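Local coordinates for small ribosomal subunit protein bS6 (PDB 2J5A) that probably binds 16S ribosomal RNA together with protein bS18 as a structural component of the bacterial small ribosomal subunit, at residues L20-E23 with E24-K28; D83-L86 with K87-E90. One frame throughout, in Å; residues are numbered along the deposited sequence.

Contact 1 of 2, residues L20-E23 with E24-K28; sequences LSEE and EMKKK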
ATOM      1  N   LEU A  20     -14.676  -7.704  -4.008  1.00 45.79           N
ATOM      2  CA  LEU A  20     -14.830  -7.518  -2.575  1.00 45.93           C
ATOM      3  C   LEU A  20     -15.825  -6.390  -2.338  1.00 46.07           C
ATOM      4  O   LEU A  20     -15.879  -5.450  -3.108  1.00 46.53           O
ATOM      5  CB  LEU A  20     -13.486  -7.141  -1.911  1.00 45.95           C
ATOM      6  CG  LEU A  20     -12.490  -8.236  -1.500  1.00 45.68           C
ATOM      7  CD1 LEU A  20     -12.177  -9.197  -2.621  1.00 45.28           C
ATOM      8  CD2 LEU A  20     -11.215  -7.591  -1.001  1.00 46.54           C
ATOM      9  N   SER A  21     -16.566  -6.462  -1.245  1.00 46.14           N
ATOM     10  CA  SER A  21     -17.490  -5.417  -0.878  1.00 46.60           C
ATOM     11  C   SER A  21     -16.726  -4.204  -0.383  1.00 46.86           C
ATOM     12  O   SER A  21     -15.584  -4.315   0.062  1.00 46.94           O
ATOM     13  CB  SER A  21     -18.422  -5.888   0.242  1.00 46.60           C
ATOM     14  OG  SER A  21     -17.744  -5.937   1.495  1.00 47.12           O
ATOM     15  N   GLU A  22     -17.382  -3.050  -0.431  1.00 46.64           N
ATOM     16  CA  GLU A  22     -16.851  -1.842   0.186  1.00 46.48           C
ATOM     17  C   GLU A  22     -16.294  -2.088   1.574  1.00 46.74           C
ATOM     18  O   GLU A  22     -15.266  -1.521   1.938  1.00 46.88           O
ATOM     19  CB  GLU A  22     -17.944  -0.780   0.284  1.00 46.07           C
ATOM     20  CG  GLU A  22     -17.460   0.558   0.794  1.00 45.33           C
ATOM     21  CD  GLU A  22     -16.441   1.204  -0.125  1.00 44.28           C
ATOM     22  OE1 GLU A  22     -16.365   0.825  -1.319  1.00 44.46           O
ATOM     23  OE2 GLU A  22     -15.732   2.106   0.354  1.00 41.77           O
ATOM     24  N   GLU A  23     -16.998  -2.908   2.354  1.00 46.98           N
ATOM     25  CA  GLU A  23     -16.613  -3.188   3.739  1.00 47.13           C
ATOM     26  C   GLU A  23     -15.321  -4.031   3.773  1.00 46.18           C
ATOM     27  O   GLU A  23     -14.449  -3.801   4.610  1.00 45.57           O
ATOM     28  CB  GLU A  23     -17.753  -3.921   4.493  1.00 47.92           C
ATOM     29  CG  GLU A  23     -19.124  -3.167   4.569  1.00 50.04           C
ATOM     30  CD  GLU A  23     -20.201  -3.675   3.562  1.00 54.38           C
ATOM     31  OE1 GLU A  23     -20.178  -3.332   2.358  1.00 56.08           O
ATOM     32  OE2 GLU A  23     -21.120  -4.405   3.991  1.00 58.21           O
ATOM     33  N   GLU A  24     -15.215  -4.991   2.857  1.00 45.15           N
ATOM     34  CA  GLU A  24     -14.018  -5.816   2.727  1.00 45.08           C
ATOM     35  C   GLU A  24     -12.781  -5.005   2.268  1.00 44.63           C
ATOM     36  O   GLU A  24     -11.682  -5.203   2.782  1.00 44.00           O
ATOM     37  CB  GLU A  24     -14.278  -6.981   1.765  1.00 45.07           C
ATOM     38  CG  GLU A  24     -15.207  -8.048   2.368  1.00 46.61           C
ATOM     39  CD  GLU A  24     -15.653  -9.102   1.380  1.00 47.57           C
ATOM     40  OE1 GLU A  24     -16.018  -8.781   0.238  1.00 48.41           O
ATOM     41  OE2 GLU A  24     -15.660 -10.285   1.752  1.00 52.46           O
ATOM     42  N   MET A  25     -12.983  -4.098   1.310  1.00 43.96           N
ATOM     43  CA  MET A  25     -11.921  -3.240   0.811  1.00 43.57           C
ATOM     44  C   MET A  25     -11.353  -2.367   1.918  1.00 43.70           C
ATOM     45  O   MET A  25     -10.144  -2.306   2.097  1.00 42.79           O
ATOM     46  CB  MET A  25     -12.415  -2.376  -0.350  1.00 43.18           C
ATOM     47  CG  MET A  25     -12.585  -3.156  -1.642  1.00 42.23           C
ATOM     48  SD  MET A  25     -13.591  -2.293  -2.862  1.00 41.26           S
ATOM     49  CE  MET A  25     -13.579  -3.461  -4.209  1.00 33.89           C
ATOM     50  N   LYS A  26     -12.224  -1.710   2.675  1.00 44.32           N
ATOM     51  CA  LYS A  26     -11.766  -0.859   3.773  1.00 44.88           C
ATOM     52  C   LYS A  26     -11.035  -1.669   4.845  1.00 44.39           C
ATOM     53  O   LYS A  26     -10.041  -1.219   5.379  1.00 44.33           O
ATOM     54  CB  LYS A  26     -12.934  -0.081   4.385  1.00 45.84           C
ATOM     55  CG  LYS A  26     -13.461   1.073   3.528  1.00 48.10           C
ATOM     56  CD  LYS A  26     -12.493   2.248   3.564  1.00 51.36           C
ATOM     57  CE  LYS A  26     -13.217   3.585   3.463  1.00 53.23           C
ATOM     58  NZ  LYS A  26     -12.241   4.700   3.259  1.00 54.43           N
ATOM     59  N   LYS A  27     -11.527  -2.865   5.139  1.00 44.16           N
ATOM     60  CA  LYS A  27     -10.880  -3.786   6.080  1.00 44.28           C
ATOM     61  C   LYS A  27      -9.475  -4.187   5.598  1.00 43.15           C
ATOM     62  O   LYS A  27      -8.517  -4.135   6.362  1.00 42.48           O
ATOM     63  CB  LYS A  27     -11.766  -5.029   6.269  1.00 44.73           C
ATOM     64  CG  LYS A  27     -11.256  -6.067   7.284  1.00 48.04           C
ATOM     65  CD  LYS A  27     -11.525  -5.674   8.722  1.00 51.78           C
ATOM     66  CE  LYS A  27     -10.660  -6.497   9.713  1.00 54.50           C
ATOM     67  NZ  LYS A  27     -11.275  -6.570  11.101  1.00 55.62           N
ATOM     68  N   LYS A  28      -9.373  -4.590   4.334  1.00 42.34           N
ATOM     69  CA  LYS A  28      -8.084  -4.823   3.681  1.00 42.44           C
ATOM     70  C   LYS A  28      -7.081  -3.675   3.892  1.00 41.55           C
ATOM     71  O   LYS A  28      -5.949  -3.904   4.281  1.00 40.79           O
ATOM     72  CB  LYS A  28      -8.276  -5.043   2.190  1.00 42.67           C
ATOM     73  CG  LYS A  28      -7.014  -5.500   1.475  1.00 44.95           C
ATOM     74  CD  LYS A  28      -7.077  -6.941   1.020  1.00 48.29           C
ATOM     75  CE  LYS A  28      -6.709  -7.923   2.117  1.00 50.07           C
ATOM     76  NZ  LYS A  28      -6.766  -9.325   1.556  1.00 50.12           N
TER
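Ser21 N gives its hydrogen to Glu24 OE1 at 2.8 Å, an almost straight bond (168°) that uses the anti lone pair of the carboxylate. The favour is returned: Glu24 N donates to Ser21 OG over 3.0 Å. Together the two bonds make a capping box at the start of helix 22-38, with Ser21 as N-cap. Its hydroxyl sits between backbone N and carbonyl carbon (chi1 74°), which turns OG back toward the first turn. Glu24, extended beyond CG, crosses Leu20 at about a right angle, and Leu20 CB lies 3.7 Å from Glu24 OE1.

Behind the box, Met25 N bonds to Ser21 O, and the methionine chain runs back along the loop: CG packs 4.1 Å from Leu20 CB, while SD and CE pass by the Leu20 carbonyl. Met25 also touches Val16 of the sheet, so an alanine here would probably leave Leu20 CB and Val16 without their shared apolar neighbour. Glu22 and Lys26 lie side by side, but their charged ends are committed elsewhere, to Arg65 and Asp48. A carboxylate at Glu24 also places negative charge by the helix N-terminus, where it would probably be favoured by the helix dipole.

Contact 2 of 2, residues D83-L86 with K87-E90; sequences DFQL and KIDE. With NA (sodium ion), chain B.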
ATOM      1  N   ASP A  83       5.858  -6.117   0.095  1.00 36.96           N
ATOM      2  CA  ASP A  83       5.774  -6.626  -1.239  1.00 37.15           C
ATOM      3  C   ASP A  83       5.419  -8.122  -1.289  1.00 36.88           C
ATOM      4  O   ASP A  83       4.585  -8.549  -2.109  1.00 37.31           O
ATOM      5  CB  ASP A  83       7.106  -6.377  -1.916  1.00 37.64           C
ATOM      6  CG  ASP A  83       7.078  -6.693  -3.361  1.00 39.42           C
ATOM      7  OD1 ASP A  83       6.670  -5.808  -4.128  1.00 42.31           O
ATOM      8  OD2 ASP A  83       7.489  -7.812  -3.727  1.00 43.02           O
ATOM      9  N   PHE A  84       6.050  -8.927  -0.441  1.00 35.75           N
ATOM     10  CA  PHE A  84       5.738 -10.358  -0.396  1.00 34.98           C
ATOM     11  C   PHE A  84       4.297 -10.573   0.071  1.00 34.66           C
ATOM     12  O   PHE A  84       3.542 -11.314  -0.532  1.00 33.40           O
ATOM     13  CB  PHE A  84       6.675 -11.105   0.555  1.00 34.69           C
ATOM     14  CG  PHE A  84       6.505 -12.596   0.522  1.00 33.13           C
ATOM     15  CD1 PHE A  84       6.855 -13.313  -0.603  1.00 31.99           C
ATOM     16  CD2 PHE A  84       5.985 -13.275   1.599  1.00 32.60           C
ATOM     17  CE1 PHE A  84       6.716 -14.681  -0.643  1.00 32.00           C
ATOM     18  CE2 PHE A  84       5.831 -14.657   1.558  1.00 32.22           C
ATOM     19  CZ  PHE A  84       6.206 -15.350   0.437  1.00 32.88           C
ATOM     20  N   GLN A  85       3.943  -9.903   1.159  1.00 34.89           N
ATOM     21  CA  GLN A  85       2.582  -9.957   1.707  1.00 35.02           C
ATOM     22  C   GLN A  85       1.511  -9.554   0.676  1.00 34.42           C
ATOM     23  O   GLN A  85       0.466 -10.202   0.567  1.00 34.29           O
ATOM     24  CB  GLN A  85       2.500  -9.041   2.912  1.00 35.15           C
ATOM     25  CG  GLN A  85       1.202  -9.131   3.692  1.00 37.60           C
ATOM     26  CD  GLN A  85       1.175 -10.298   4.682  1.00 40.77           C
ATOM     27  OE1 GLN A  85       1.911 -11.293   4.542  1.00 39.59           O
ATOM     28  NE2 GLN A  85       0.301 -10.183   5.679  1.00 42.25           N
ATOM     29  N   LEU A  86       1.760  -8.490  -0.085  1.00 33.75           N
ATOM     30  CA  LEU A  86       0.766  -8.046  -1.057  1.00 33.24           C
ATOM     31  C   LEU A  86       0.759  -8.968  -2.275  1.00 33.56           C
ATOM     32  O   LEU A  86      -0.294  -9.202  -2.861  1.00 33.10           O
ATOM     33  CB  LEU A  86       0.971  -6.582  -1.452  1.00 33.22           C
ATOM     34  CG  LEU A  86       0.948  -5.487  -0.352  1.00 31.92           C
ATOM     35  CD1 LEU A  86       1.389  -4.179  -0.958  1.00 29.94           C
ATOM     36  CD2 LEU A  86      -0.402  -5.326   0.322  1.00 28.92           C
ATOM     37  N   LYS A  87       1.932  -9.475  -2.654  1.00 33.78           N
ATOM     38  CA  LYS A  87       2.059 -10.509  -3.682  1.00 34.54           C
ATOM     39  C   LYS A  87       1.169 -11.735  -3.361  1.00 35.13           C
ATOM     40  O   LYS A  87       0.271 -12.075  -4.141  1.00 35.13           O
ATOM     41  CB  LYS A  87       3.521 -10.949  -3.848  1.00 34.72           C
ATOM     42  CG  LYS A  87       3.789 -11.784  -5.101  1.00 36.49           C
ATOM     43  CD  LYS A  87       5.194 -12.448  -5.178  1.00 37.67           C
ATOM     44  CE  LYS A  87       6.354 -11.619  -4.591  1.00 39.11           C
ATOM     45  NZ  LYS A  87       7.644 -11.775  -5.329  1.00 38.08           N
ATOM     46  N   ILE A  88       1.375 -12.361  -2.210  1.00 35.26           N
ATOM     47  CA  ILE A  88       0.662 -13.597  -1.914  1.00 36.08           C
ATOM     48  C   ILE A  88      -0.827 -13.390  -1.582  1.00 37.08           C
ATOM     49  O   ILE A  88      -1.623 -14.308  -1.797  1.00 37.55           O
ATOM     50  CB  ILE A  88       1.381 -14.459  -0.823  1.00 35.65           C
ATOM     51  CG1 ILE A  88       1.275 -13.822   0.565  1.00 34.85           C
ATOM     52  CG2 ILE A  88       2.840 -14.653  -1.220  1.00 35.78           C
ATOM     53  CD1 ILE A  88       1.829 -14.671   1.675  1.00 31.68           C
ATOM     54  N   ASP A  89      -1.206 -12.206  -1.082  1.00 37.65           N
ATOM     55  CA  ASP A  89      -2.618 -11.886  -0.864  1.00 37.87           C
ATOM     56  C   ASP A  89      -3.334 -11.951  -2.183  1.00 38.75           C
ATOM     57  O   ASP A  89      -3.054 -11.158  -3.093  1.00 38.95           O
ATOM     58  CB  ASP A  89      -2.808 -10.495  -0.264  1.00 38.10           C
ATOM     59  CG  ASP A  89      -4.214 -10.277   0.275  1.00 37.86           C
ATOM     60  OD1 ASP A  89      -5.195 -10.734  -0.330  1.00 40.45           O
ATOM     61  OD2 ASP A  89      -4.354  -9.651   1.327  1.00 36.70           O
ATOM     62  N   GLU A  90      -4.265 -12.889  -2.296  1.00 39.61           N
ATOM     63  CA  GLU A  90      -4.969 -13.126  -3.561  1.00 40.62           C
ATOM     64  C   GLU A  90      -5.939 -12.007  -3.930  1.00 39.90           C
ATOM     65  O   GLU A  90      -6.281 -11.826  -5.107  1.00 38.94           O
ATOM     66  CB  GLU A  90      -5.710 -14.474  -3.517  1.00 41.79           C
ATOM     67  CG  GLU A  90      -4.885 -15.630  -4.095  1.00 45.35           C
ATOM     68  CD  GLU A  90      -5.558 -16.975  -3.907  1.00 50.26           C
ATOM     69  OE1 GLU A  90      -6.759 -17.089  -4.262  1.00 54.63           O
ATOM     70  OE2 GLU A  90      -4.890 -17.904  -3.392  1.00 51.34           O
TER
HETATM   71 NA    NA B1109      -1.565 -10.362  -4.464  1.00 34.25          NA
HETATM   72  O   HOH W   1      -1.773 -11.651  -6.144  1.00 37.81           O
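Leu86 O and Asp89 O come together on one sodium ion at the C-terminal end of helix 78-88, in a site built from main-chain carbonyls. Leu86 O and Lys87 O point out of the closing turn to the metal, at 2.4 Å and 2.5 Å from the sodium ion. Asp89, the first residue to leave helical geometry, brings its own O round to 2.2 Å from the sodium; a water and Val92 O, from the start of strand 92-100, also bind the ion. With its carbonyls gathered on the ion, the helix end meets a positive charge, which is likely to suit its dipole.

Hydrogen bonding up to this point is regular: Lys87 N to Asp83 O, Ile88 N to Phe84 O, and Asp89 N to Gln85 O, the last somewhat bent at 151°.

Charged groups add less. Asp83 OD2 and Lys87 NZ stand 4.3 Å apart, opposite charges beyond salt-bridge range, while the carboxylate of Asp89 turns away to Lys28 and to the backbone N of Asp91.

Apolar contact is carried on the outer side by Phe84 and Ile88. With CG anti to the backbone N (chi1 -173°), the phenyl ring swings along the helix toward Ile88. The CG2 methyl of Ile88 then sits over one face of that ring in a CH-pi contact, 4.0 Å from the centroid and 17° off the normal, shifted toward the rim, with the Phe84 atom CZ nearest to it.

How the contacts relate
Contact 1 opens helix 22-38 and contact 2 closes helix 78-88, so one holds a helix start and the other a helix end, in that order along the chain with two strands between them. Their centres lie about 17 Å apart. Both helices pack on the four-stranded antiparallel sheet (order 41-53, 63-73, 8-16, 92-100), giving the ferredoxin-like alpha+beta fold of the bS6 family. Lys28, at the far end of contact 1, meets Asp89 of contact 2 in a salt bridge, and Leu86 touches Val32. The start of one helix is therefore tied to the sodium-bound end of the other.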